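Local coordinates for protein serine--tRNA ligase (Pyrococcus horikoshii, PDB 2DQ0) that attaches serine to tRNA(Ser), using ATP to form a seryl-adenylate, and probably also charges tRNA(Sec) with serine, at residues 250-255 / 302-307; 359-364 / 418-423; 380-385 / 397-402. All coordinates share one frame; numbering follows the deposited sequence.

In the fold
All three contacts lie in the class II catalytic core and reach its central, largely antiparallel sheet. Interaction 1 is at the active site, where 250-255 and 302-307 hold the seryl-adenylate analog. Q381 of interaction 3 is a second-shell residue behind E254. The two contacts touch through E254 OE2 and Q381 NE2, 3.3 Å apart and probably hydrogen-bonded, though their centres are about 20 Å apart. Interaction 2 is remote from both, its centre about 24 Å from that of interaction 1 and about 39 Å from that of interaction 3. On its pocket side, the side chain of M362 is about 8 Å from the analog. Interaction 3 is nested within the chain loop that interaction 2 closes.

Interaction 1 of 3, residues 250-255 / 302-307; sequences IPTAEH and FHKVEQ. With SSA (5'-O-(N-(L-seryl)-sulfamoyl)adenosine), chain G.
K304 reaches from strand 301-311 to T252 of the TXE loop, here T252, A253 and E254, in the class II synthetase core. The CG of K304 is anti to the backbone N (chi1 -176°), and bends at chi3 and chi4 bring K304 NZ to T252 OG1 at 2.9 Å. NZ also makes a weak salt bridge with E306 OE1. T252 OG1 accepts from E254 N too, at 2.9 Å, a capping bond at the turn that leads into the helix. E254 and E306 set their carboxylates almost parallel, 14° apart, beside the serine amino group of the analog. N10 donates to E306 OE2. It also lies against E254 OE1, at a doubtfully short distance. E306 bends at chi2 (87°), and its OE1 takes the serine hydroxyl OG at 2.7 Å. F302 lays one ring face against the adenine, with C4 of the analog 3.4 Å above the ring plane and toward its rim. An alanine at this position would remove that face and is likely to leave the adenine without the flat surface beneath it. A water joins the segments, accepting from A253 N and donating to K304 O at 2.8 Å.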
loop_
_atom_site.group_PDB
_atom_site.type_symbol
_atom_site.label_atom_id
_atom_site.label_comp_id
_atom_site.label_asym_id
_atom_site.label_seq_id
_atom_site.Cartn_x
_atom_site.Cartn_y
_atom_site.Cartn_z
ATOM N N ILE A 250 4.669 -1.166 5.059
ATOM C CA ILE A 250 4.768 -2.315 5.933
ATOM C C ILE A 250 4.878 -3.614 5.159
ATOM O O ILE A 250 4.263 -3.777 4.111
ATOM C CB ILE A 250 3.558 -2.387 6.893
ATOM C CG1 ILE A 250 2.263 -2.531 6.105
ATOM C CG2 ILE A 250 3.465 -1.105 7.724
ATOM C CD1 ILE A 250 1.086 -2.805 6.992
ATOM N N PRO A 251 5.715 -4.540 5.645
ATOM C CA PRO A 251 5.917 -5.848 5.013
ATOM C C PRO A 251 4.983 -6.885 5.600
ATOM O O PRO A 251 4.948 -8.020 5.155
ATOM C CB PRO A 251 7.381 -6.159 5.324
ATOM C CG PRO A 251 7.557 -5.541 6.668
ATOM C CD PRO A 251 6.855 -4.207 6.526
ATOM N N THR A 252 4.217 -6.474 6.599
ATOM C CA THR A 252 3.278 -7.347 7.298
ATOM C C THR A 252 2.577 -6.494 8.340
ATOM O O THR A 252 3.188 -5.575 8.876
ATOM C CB THR A 252 4.004 -8.490 8.039
ATOM O OG1 THR A 252 3.190 -8.941 9.125
ATOM C CG2 THR A 252 5.331 -8.030 8.575
ATOM N N ALA A 253 1.310 -6.795 8.632
ATOM C CA ALA A 253 0.550 -6.021 9.606
ATOM C C ALA A 253 1.211 -6.163 10.967
ATOM O O ALA A 253 1.000 -5.342 11.857
ATOM C CB ALA A 253 -0.907 -6.502 9.664
ATOM N N GLU A 254 2.009 -7.219 11.112
ATOM C CA GLU A 254 2.755 -7.486 12.340
ATOM C C GLU A 254 3.444 -6.215 12.878
ATOM O O GLU A 254 3.256 -5.845 14.049
ATOM C CB GLU A 254 3.821 -8.554 12.078
ATOM C CG GLU A 254 4.619 -8.968 13.293
ATOM C CD GLU A 254 5.976 -9.545 12.948
ATOM O OE1 GLU A 254 6.078 -10.254 11.919
ATOM O OE2 GLU A 254 6.938 -9.306 13.719
ATOM N N HIS A 255 4.231 -5.556 12.023
ATOM C CA HIS A 255 4.962 -4.341 12.414
ATOM C C HIS A 255 4.109 -3.199 12.965
ATOM O O HIS A 255 4.418 -2.689 14.034
ATOM C CB HIS A 255 5.831 -3.830 11.264
ATOM C CG HIS A 255 6.866 -4.810 10.810
ATOM N ND1 HIS A 255 7.031 -6.047 11.405
ATOM C CD2 HIS A 255 7.823 -4.720 9.855
ATOM C CE1 HIS A 255 8.049 -6.671 10.840
ATOM N NE2 HIS A 255 8.547 -5.886 9.899
ATOM N N PHE A 302 1.095 -8.493 -1.513
ATOM C CA PHE A 302 0.121 -9.529 -1.200
ATOM C C PHE A 302 -0.692 -9.132 0.024
ATOM O O PHE A 302 -0.294 -8.261 0.824
ATOM C CB PHE A 302 0.780 -10.883 -0.941
ATOM C CG PHE A 302 1.735 -10.894 0.219
ATOM C CD1 PHE A 302 3.052 -10.470 0.061
ATOM C CD2 PHE A 302 1.332 -11.371 1.462
ATOM C CE1 PHE A 302 3.953 -10.529 1.127
ATOM C CE2 PHE A 302 2.229 -11.438 2.536
ATOM C CZ PHE A 302 3.539 -11.017 2.367
ATOM N N HIS A 303 -1.835 -9.781 0.162
ATOM C CA HIS A 303 -2.738 -9.527 1.269
ATOM C C HIS A 303 -2.539 -10.584 2.348
ATOM O O HIS A 303 -2.336 -11.765 2.039
ATOM C CB HIS A 303 -4.165 -9.555 0.747
ATOM C CG HIS A 303 -4.463 -8.451 -0.210
ATOM N ND1 HIS A 303 -5.472 -8.527 -1.145
ATOM C CD2 HIS A 303 -3.909 -7.221 -0.350
ATOM C CE1 HIS A 303 -5.525 -7.392 -1.822
ATOM N NE2 HIS A 303 -4.588 -6.582 -1.360
ATOM N N LYS A 304 -2.584 -10.160 3.609
ATOM C CA LYS A 304 -2.420 -11.083 4.721
ATOM C C LYS A 304 -3.204 -10.746 5.985
ATOM O O LYS A 304 -3.176 -9.628 6.476
ATOM C CB LYS A 304 -0.940 -11.222 5.072
ATOM C CG LYS A 304 -0.674 -12.244 6.158
ATOM C CD LYS A 304 0.821 -12.565 6.277
ATOM C CE LYS A 304 1.653 -11.297 6.501
ATOM N NZ LYS A 304 1.223 -10.534 7.719
ATOM N N VAL A 305 -3.928 -11.735 6.489
ATOM C CA VAL A 305 -4.685 -11.599 7.721
ATOM C C VAL A 305 -3.673 -12.084 8.756
ATOM O O VAL A 305 -3.191 -13.218 8.671
ATOM C CB VAL A 305 -5.914 -12.517 7.707
ATOM C CG1 VAL A 305 -6.617 -12.497 9.063
ATOM C CG2 VAL A 305 -6.861 -12.072 6.614
ATOM N N GLU A 306 -3.354 -11.230 9.725
ATOM C CA GLU A 306 -2.333 -11.543 10.725
ATOM C C GLU A 306 -2.768 -11.623 12.185
ATOM O O GLU A 306 -3.543 -10.794 12.658
ATOM C CB GLU A 306 -1.222 -10.489 10.607
ATOM C CG GLU A 306 -0.109 -10.595 11.628
ATOM C CD GLU A 306 0.980 -11.527 11.180
ATOM O OE1 GLU A 306 0.703 -12.372 10.309
ATOM O OE2 GLU A 306 2.110 -11.418 11.703
ATOM N N GLN A 307 -2.230 -12.610 12.900
ATOM C CA GLN A 307 -2.500 -12.782 14.331
ATOM C C GLN A 307 -1.355 -12.127 15.094
ATOM O O GLN A 307 -0.185 -12.375 14.786
ATOM C CB GLN A 307 -2.489 -14.260 14.750
ATOM C CG GLN A 307 -3.550 -15.183 14.180
ATOM C CD GLN A 307 -3.293 -16.615 14.611
ATOM O OE1 GLN A 307 -2.834 -17.460 13.824
ATOM N NE2 GLN A 307 -3.553 -16.891 15.878
HETATM N N10 SSA G . 4.437 -11.428 10.549
HETATM C CA SSA G . 4.915 -12.785 10.228
HETATM C CB SSA G . 3.827 -13.805 10.428
HETATM O OG SSA G . 2.811 -13.721 9.422
HETATM C C9 SSA G . 5.413 -12.928 8.795
HETATM O O9 SSA G . 5.278 -12.016 7.983
HETATM N N8 SSA G . 6.019 -14.079 8.480
HETATM S S1 SSA G . 6.532 -14.341 6.979
HETATM O O1S SSA G . 7.541 -13.322 6.731
HETATM O O2S SSA G . 6.886 -15.754 6.918
HETATM O "O5'" SSA G . 5.271 -14.050 6.094
HETATM C "C5'" SSA G . 4.081 -14.780 6.324
HETATM C "C4'" SSA G . 3.587 -15.445 5.077
HETATM O "O4'" SSA G . 3.274 -14.467 4.067
HETATM C "C3'" SSA G . 4.510 -16.414 4.366
HETATM O "O3'" SSA G . 4.520 -17.652 5.046
HETATM C "C2'" SSA G . 3.777 -16.528 3.042
HETATM O "O2'" SSA G . 2.588 -17.278 3.099
HETATM C "C1'" SSA G . 3.444 -15.052 2.783
HETATM N N9 SSA G . 4.509 -14.305 2.119
HETATM C C8 SSA G . 5.695 -13.814 2.639
HETATM N N7 SSA G . 6.433 -13.186 1.759
HETATM C C5 SSA G . 5.693 -13.271 0.583
HETATM C C6 SSA G . 5.934 -12.811 -0.739
HETATM N N6 SSA G . 7.032 -12.148 -1.089
HETATM N N1 SSA G . 4.979 -13.049 -1.689
HETATM C C2 SSA G . 3.860 -13.713 -1.324
HETATM N N3 SSA G . 3.526 -14.202 -0.108
HETATM C C4 SSA G . 4.500 -13.955 0.798
HETATM O O HOH W 1 -0.837 -8.086 6.948
#

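Interaction 2 of 3, residues 359-364 / 418-423; sequences EAWMPG and LENHQE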
loop_
_atom_site.group_PDB
_atom_site.type_symbol
_atom_site.label_atom_id
_atom_site.label_comp_id
_atom_site.label_asym_id
_atom_site.label_seq_id
_atom_site.Cartn_x
_atom_site.Cartn_y
_atom_site.Cartn_z
ATOM N N GLU A 359 3.889 -25.678 6.030
ATOM C CA GLU A 359 4.275 -25.847 4.630
ATOM C C GLU A 359 3.242 -26.733 4.001
ATOM O O GLU A 359 3.107 -27.892 4.381
ATOM C CB GLU A 359 5.653 -26.492 4.504
ATOM C CG GLU A 359 6.804 -25.608 4.996
ATOM C CD GLU A 359 8.116 -26.376 5.147
ATOM O OE1 GLU A 359 9.167 -25.757 5.420
ATOM O OE2 GLU A 359 8.098 -27.613 5.000
ATOM N N ALA A 360 2.485 -26.174 3.061
ATOM C CA ALA A 360 1.431 -26.921 2.367
ATOM C C ALA A 360 2.002 -27.740 1.265
ATOM O O ALA A 360 2.978 -27.356 0.635
ATOM C CB ALA A 360 0.394 -25.995 1.774
ATOM N N TRP A 361 1.373 -28.881 1.044
ATOM C CA TRP A 361 1.765 -29.767 -0.022
ATOM C C TRP A 361 1.264 -29.081 -1.299
ATOM O O TRP A 361 0.115 -28.654 -1.373
ATOM C CB TRP A 361 1.089 -31.139 0.147
ATOM C CG TRP A 361 1.394 -32.006 -1.023
ATOM C CD1 TRP A 361 0.516 -32.450 -1.974
ATOM C CD2 TRP A 361 2.695 -32.418 -1.450
ATOM N NE1 TRP A 361 1.193 -33.111 -2.975
ATOM C CE2 TRP A 361 2.534 -33.106 -2.680
ATOM C CE3 TRP A 361 3.982 -32.272 -0.916
ATOM C CZ2 TRP A 361 3.622 -33.651 -3.389
ATOM C CZ3 TRP A 361 5.061 -32.810 -1.613
ATOM C CH2 TRP A 361 4.872 -33.493 -2.840
ATOM N N MET A 362 2.122 -28.959 -2.299
ATOM C CA MET A 362 1.723 -28.315 -3.538
ATOM C C MET A 362 1.784 -29.348 -4.654
ATOM O O MET A 362 2.820 -29.559 -5.291
ATOM C CB MET A 362 2.652 -27.124 -3.830
ATOM C CG MET A 362 2.664 -26.049 -2.729
ATOM S SD MET A 362 1.073 -25.124 -2.561
ATOM C CE MET A 362 1.605 -23.745 -1.534
ATOM N N PRO A 363 0.656 -30.017 -4.904
ATOM C CA PRO A 363 0.594 -31.041 -5.949
ATOM C C PRO A 363 1.387 -30.745 -7.229
ATOM O O PRO A 363 2.135 -31.592 -7.700
ATOM C CB PRO A 363 -0.904 -31.181 -6.191
ATOM C CG PRO A 363 -1.476 -30.937 -4.805
ATOM C CD PRO A 363 -0.673 -29.763 -4.316
ATOM N N GLY A 364 1.219 -29.547 -7.784
ATOM C CA GLY A 364 1.920 -29.179 -9.004
ATOM C C GLY A 364 3.428 -29.072 -8.863
ATOM O O GLY A 364 4.174 -29.559 -9.699
ATOM N N LEU A 418 -5.435 -23.671 -5.618
ATOM C CA LEU A 418 -5.445 -24.004 -7.046
ATOM C C LEU A 418 -4.735 -25.334 -7.301
ATOM O O LEU A 418 -5.225 -26.185 -8.045
ATOM C CB LEU A 418 -4.766 -22.905 -7.881
ATOM C CG LEU A 418 -5.430 -21.527 -7.981
ATOM C CD1 LEU A 418 -4.600 -20.572 -8.837
ATOM C CD2 LEU A 418 -6.803 -21.709 -8.592
ATOM N N GLU A 419 -3.580 -25.518 -6.681
ATOM C CA GLU A 419 -2.846 -26.735 -6.908
ATOM C C GLU A 419 -3.434 -27.956 -6.226
ATOM O O GLU A 419 -3.369 -29.039 -6.772
ATOM C CB GLU A 419 -1.358 -26.539 -6.552
ATOM C CG GLU A 419 -0.598 -25.784 -7.662
ATOM C CD GLU A 419 0.931 -25.714 -7.495
ATOM O OE1 GLU A 419 1.532 -26.607 -6.842
ATOM O OE2 GLU A 419 1.541 -24.766 -8.061
ATOM N N ASN A 420 -4.057 -27.780 -5.071
ATOM C CA ASN A 420 -4.621 -28.915 -4.346
ATOM C C ASN A 420 -6.044 -29.312 -4.712
ATOM O O ASN A 420 -6.456 -30.443 -4.437
ATOM C CB ASN A 420 -4.554 -28.655 -2.846
ATOM C CG ASN A 420 -3.187 -28.947 -2.273
ATOM O OD1 ASN A 420 -2.746 -30.094 -2.255
ATOM N ND2 ASN A 420 -2.501 -27.908 -1.808
ATOM N N HIS A 421 -6.801 -28.406 -5.328
ATOM C CA HIS A 421 -8.177 -28.724 -5.680
ATOM C C HIS A 421 -8.448 -28.690 -7.185
ATOM O O HIS A 421 -9.608 -28.535 -7.609
ATOM C CB HIS A 421 -9.157 -27.780 -4.965
ATOM C CG HIS A 421 -9.088 -27.836 -3.469
ATOM N ND1 HIS A 421 -9.462 -28.944 -2.745
ATOM C CD2 HIS A 421 -8.727 -26.902 -2.557
ATOM C CE1 HIS A 421 -9.343 -28.692 -1.453
ATOM N NE2 HIS A 421 -8.899 -27.459 -1.312
ATOM N N GLN A 422 -7.390 -28.831 -7.984
ATOM C CA GLN A 422 -7.542 -28.840 -9.439
ATOM C C GLN A 422 -7.980 -30.222 -9.925
ATOM O O GLN A 422 -7.750 -31.223 -9.263
ATOM C CB GLN A 422 -6.221 -28.519 -10.119
ATOM C CG GLN A 422 -5.166 -29.579 -9.876
ATOM C CD GLN A 422 -3.874 -29.247 -10.574
ATOM O OE1 GLN A 422 -3.827 -29.172 -11.802
ATOM N NE2 GLN A 422 -2.812 -29.033 -9.795
ATOM N N GLU A 423 -8.597 -30.252 -11.096
ATOM C CA GLU A 423 -9.051 -31.477 -11.715
ATOM C C GLU A 423 -8.248 -31.549 -13.014
ATOM O O GLU A 423 -7.518 -30.596 -13.332
ATOM C CB GLU A 423 -10.566 -31.402 -11.962
ATOM C CG GLU A 423 -11.402 -31.589 -10.682
ATOM C CD GLU A 423 -12.897 -31.245 -10.854
ATOM O OE1 GLU A 423 -13.284 -30.705 -11.923
ATOM O OE2 GLU A 423 -13.686 -31.505 -9.910
#
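N420 brings its side-chain amide up to the main chain of W361. ND2 donates to W361 O at 2.8 Å, with an angle of 156° at the hydrogen. The donor lies nearly along the C=O axis, and the oxygen is close to the plane of the N420 amide. With CG anti to its own carbonyl carbon (chi1 -81°), N420 sends the amide off the helix toward the strand. ND2 has a second acceptor in A416 O, one turn back in the same helix. The other end of the amide, OD1, rests against CG and CD of P363, whose ring crosses the N420 side chain at about a right angle. The indole of W361 also crosses it nearly perpendicularly, with the ring and amide planes 52° apart. W361 has further partners: NE1 bonds to R133 O, and F142 and F368 meet the indole edge-to-face. In the class II core these residues join the end of sheet strand 354-362 to the end of helix 410-420, the helix of motif 3. P363 is the first residue beyond the strand, and its CB packs 3.3 Å from E419 O. E419 extends its chain past the proline, and OE1 sits 3.3 Å from M362 CB. The carboxylate is gripped at both oxygens, OE1 by Q365 N and OE2 by H162 N. The side chain of M362 leads away from this helix end and packs on V415 and A416. Just past the helix, Q422 turns back on it. Its NE2 donates to E419 O at 3.1 Å, nearly straight, and OE1 of the same amide accepts from K160 N.

Interaction 3 of 3, residues 380-385 / 397-402; sequences WQARRL and PRYVHT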
loop_
_atom_site.group_PDB
_atom_site.type_symbol
_atom_site.label_atom_id
_atom_site.label_comp_id
_atom_site.label_asym_id
_atom_site.label_seq_id
_atom_site.Cartn_x
_atom_site.Cartn_y
_atom_site.Cartn_z
ATOM N N TRP A 380 11.943 -9.488 22.716
ATOM C CA TRP A 380 12.848 -8.840 21.755
ATOM C C TRP A 380 12.310 -7.548 21.158
ATOM O O TRP A 380 13.061 -6.594 20.974
ATOM C CB TRP A 380 13.181 -9.803 20.619
ATOM C CG TRP A 380 14.441 -9.463 19.840
ATOM C CD1 TRP A 380 15.711 -9.799 20.171
ATOM C CD2 TRP A 380 14.530 -8.733 18.606
ATOM N NE1 TRP A 380 16.592 -9.331 19.233
ATOM C CE2 TRP A 380 15.895 -8.670 18.259
ATOM C CE3 TRP A 380 13.590 -8.127 17.764
ATOM C CZ2 TRP A 380 16.352 -8.021 17.103
ATOM C CZ3 TRP A 380 14.041 -7.480 16.614
ATOM C CH2 TRP A 380 15.414 -7.434 16.296
ATOM N N GLN A 381 11.017 -7.524 20.835
ATOM C CA GLN A 381 10.407 -6.333 20.259
ATOM C C GLN A 381 10.043 -5.387 21.382
ATOM O O GLN A 381 10.269 -4.171 21.288
ATOM C CB GLN A 381 9.156 -6.701 19.445
ATOM C CG GLN A 381 9.438 -7.707 18.347
ATOM C CD GLN A 381 8.249 -7.961 17.464
ATOM O OE1 GLN A 381 7.168 -8.334 17.932
ATOM N NE2 GLN A 381 8.440 -7.772 16.168
ATOM N N ALA A 382 9.483 -5.959 22.446
ATOM C CA ALA A 382 9.087 -5.189 23.620
ATOM C C ALA A 382 10.232 -4.336 24.135
ATOM O O ALA A 382 10.044 -3.168 24.464
ATOM C CB ALA A 382 8.608 -6.112 24.719
ATOM N N ARG A 383 11.427 -4.903 24.194
ATOM C CA ARG A 383 12.559 -4.139 24.699
ATOM C C ARG A 383 12.941 -3.008 23.750
ATOM O O ARG A 383 13.502 -2.012 24.182
ATOM C CB ARG A 383 13.748 -5.072 24.941
ATOM C CG ARG A 383 14.758 -4.587 25.977
ATOM C CD ARG A 383 15.740 -5.708 26.344
ATOM N NE ARG A 383 15.115 -6.784 27.123
ATOM C CZ ARG A 383 15.020 -6.788 28.454
ATOM N NH1 ARG A 383 14.438 -7.807 29.074
ATOM N NH2 ARG A 383 15.512 -5.779 29.178
ATOM N N ARG A 384 12.619 -3.149 22.464
ATOM C CA ARG A 384 12.950 -2.113 21.482
ATOM C C ARG A 384 11.897 -1.033 21.450
ATOM O O ARG A 384 12.204 0.147 21.436
ATOM C CB ARG A 384 13.076 -2.704 20.071
ATOM C CG ARG A 384 14.296 -3.580 19.855
ATOM C CD ARG A 384 14.040 -4.661 18.799
ATOM N NE ARG A 384 14.577 -4.311 17.487
ATOM C CZ ARG A 384 15.855 -4.422 17.144
ATOM N NH1 ARG A 384 16.241 -4.066 15.923
ATOM N NH2 ARG A 384 16.742 -4.903 18.010
ATOM N N LEU A 385 10.642 -1.445 21.434
ATOM C CA LEU A 385 9.540 -0.501 21.376
ATOM C C LEU A 385 9.101 0.012 22.745
ATOM O O LEU A 385 8.163 0.803 22.844
ATOM C CB LEU A 385 8.365 -1.157 20.659
ATOM C CG LEU A 385 8.746 -1.574 19.242
ATOM C CD1 LEU A 385 7.630 -2.408 18.601
ATOM C CD2 LEU A 385 9.055 -0.310 18.444
ATOM N N PRO A 397 7.632 -1.994 36.280
ATOM C CA PRO A 397 7.047 -2.492 35.036
ATOM C C PRO A 397 8.013 -3.454 34.339
ATOM O O PRO A 397 9.225 -3.224 34.293
ATOM C CB PRO A 397 6.783 -1.213 34.240
ATOM C CG PRO A 397 7.835 -0.272 34.741
ATOM C CD PRO A 397 7.827 -0.534 36.223
ATOM N N ARG A 398 7.463 -4.549 33.828
ATOM C CA ARG A 398 8.255 -5.555 33.132
ATOM C C ARG A 398 7.844 -5.637 31.656
ATOM O O ARG A 398 6.696 -5.344 31.298
ATOM C CB ARG A 398 8.063 -6.925 33.784
ATOM C CG ARG A 398 8.459 -7.002 35.240
ATOM C CD ARG A 398 8.272 -8.428 35.747
ATOM N NE ARG A 398 6.871 -8.847 35.738
ATOM C CZ ARG A 398 6.439 -10.034 35.307
ATOM N NH1 ARG A 398 5.141 -10.316 35.347
ATOM N NH2 ARG A 398 7.291 -10.941 34.820
ATOM N N TYR A 399 8.791 -6.037 30.810
ATOM C CA TYR A 399 8.537 -6.171 29.380
ATOM C C TYR A 399 7.544 -7.285 29.096
ATOM O O TYR A 399 7.507 -8.311 29.766
ATOM C CB TYR A 399 9.849 -6.411 28.625
ATOM C CG TYR A 399 10.719 -5.177 28.588
ATOM C CD1 TYR A 399 10.356 -4.074 27.815
ATOM C CD2 TYR A 399 11.884 -5.092 29.352
ATOM C CE1 TYR A 399 11.134 -2.921 27.799
ATOM C CE2 TYR A 399 12.668 -3.940 29.344
ATOM C CZ TYR A 399 12.288 -2.865 28.559
ATOM O OH TYR A 399 13.094 -1.757 28.473
ATOM N N VAL A 400 6.705 -7.054 28.107
ATOM C CA VAL A 400 5.696 -8.023 27.721
ATOM C C VAL A 400 6.332 -8.971 26.710
ATOM O O VAL A 400 7.498 -8.814 26.308
ATOM C CB VAL A 400 4.519 -7.293 27.037
ATOM C CG1 VAL A 400 4.080 -6.065 27.884
ATOM C CG2 VAL A 400 4.959 -6.809 25.648
ATOM N N HIS A 401 5.591 -9.988 26.319
ATOM C CA HIS A 401 6.109 -10.881 25.295
ATOM C C HIS A 401 5.216 -10.658 24.090
ATOM O O HIS A 401 4.021 -10.413 24.237
ATOM C CB HIS A 401 6.068 -12.345 25.733
ATOM C CG HIS A 401 7.298 -12.785 26.462
ATOM N ND1 HIS A 401 7.593 -14.113 26.693
ATOM C CD2 HIS A 401 8.327 -12.071 26.987
ATOM C CE1 HIS A 401 8.754 -14.196 27.323
ATOM N NE2 HIS A 401 9.220 -12.972 27.512
ATOM N N THR A 402 5.793 -10.689 22.901
ATOM C CA THR A 402 4.989 -10.501 21.706
ATOM C C THR A 402 5.073 -11.732 20.841
ATOM O O THR A 402 6.093 -12.416 20.804
ATOM C CB THR A 402 5.449 -9.277 20.867
ATOM O OG1 THR A 402 6.789 -9.478 20.398
ATOM C CG2 THR A 402 5.394 -8.023 21.697
#
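Y399 carries R383 over one face of its ring. R383 CA makes a CH-pi contact, 4.0 Å from the ring centroid and 27° off the ring normal, and CG also lies over this face, offset toward the rim. A bend at chi3 (-70°) swings the R383 guanidinium to the ring rim, its plane turned 54° from the ring. Y399 CD2 lies 3.5 Å above one guanidinium face, and CE2 is 3.4 Å from R383 NH2. The charge has its main partner in D379, which forms a salt bridge with NH1. A382 O approaches the Y399 ring obliquely, 3.5 Å from CD1. A382 CB touches both Y399 CD1 and V400 CG2, the latter at 3.8 Å. Farther along, T402 OG1 donates to Q381 OE1 at 2.7 Å. This bond helps fix the Q381 amide, whose NE2 donates to S229 O and to E254 OE2, so Q381 probably helps position a first-shell glutamate. The contact packs the short, weakly bonded helix at about 382-385 on strand 398-406 of the class II sheet. V400 bonds through its backbone to I387 of strand 387-390, while V400 and T402 also pack on strand 301-311.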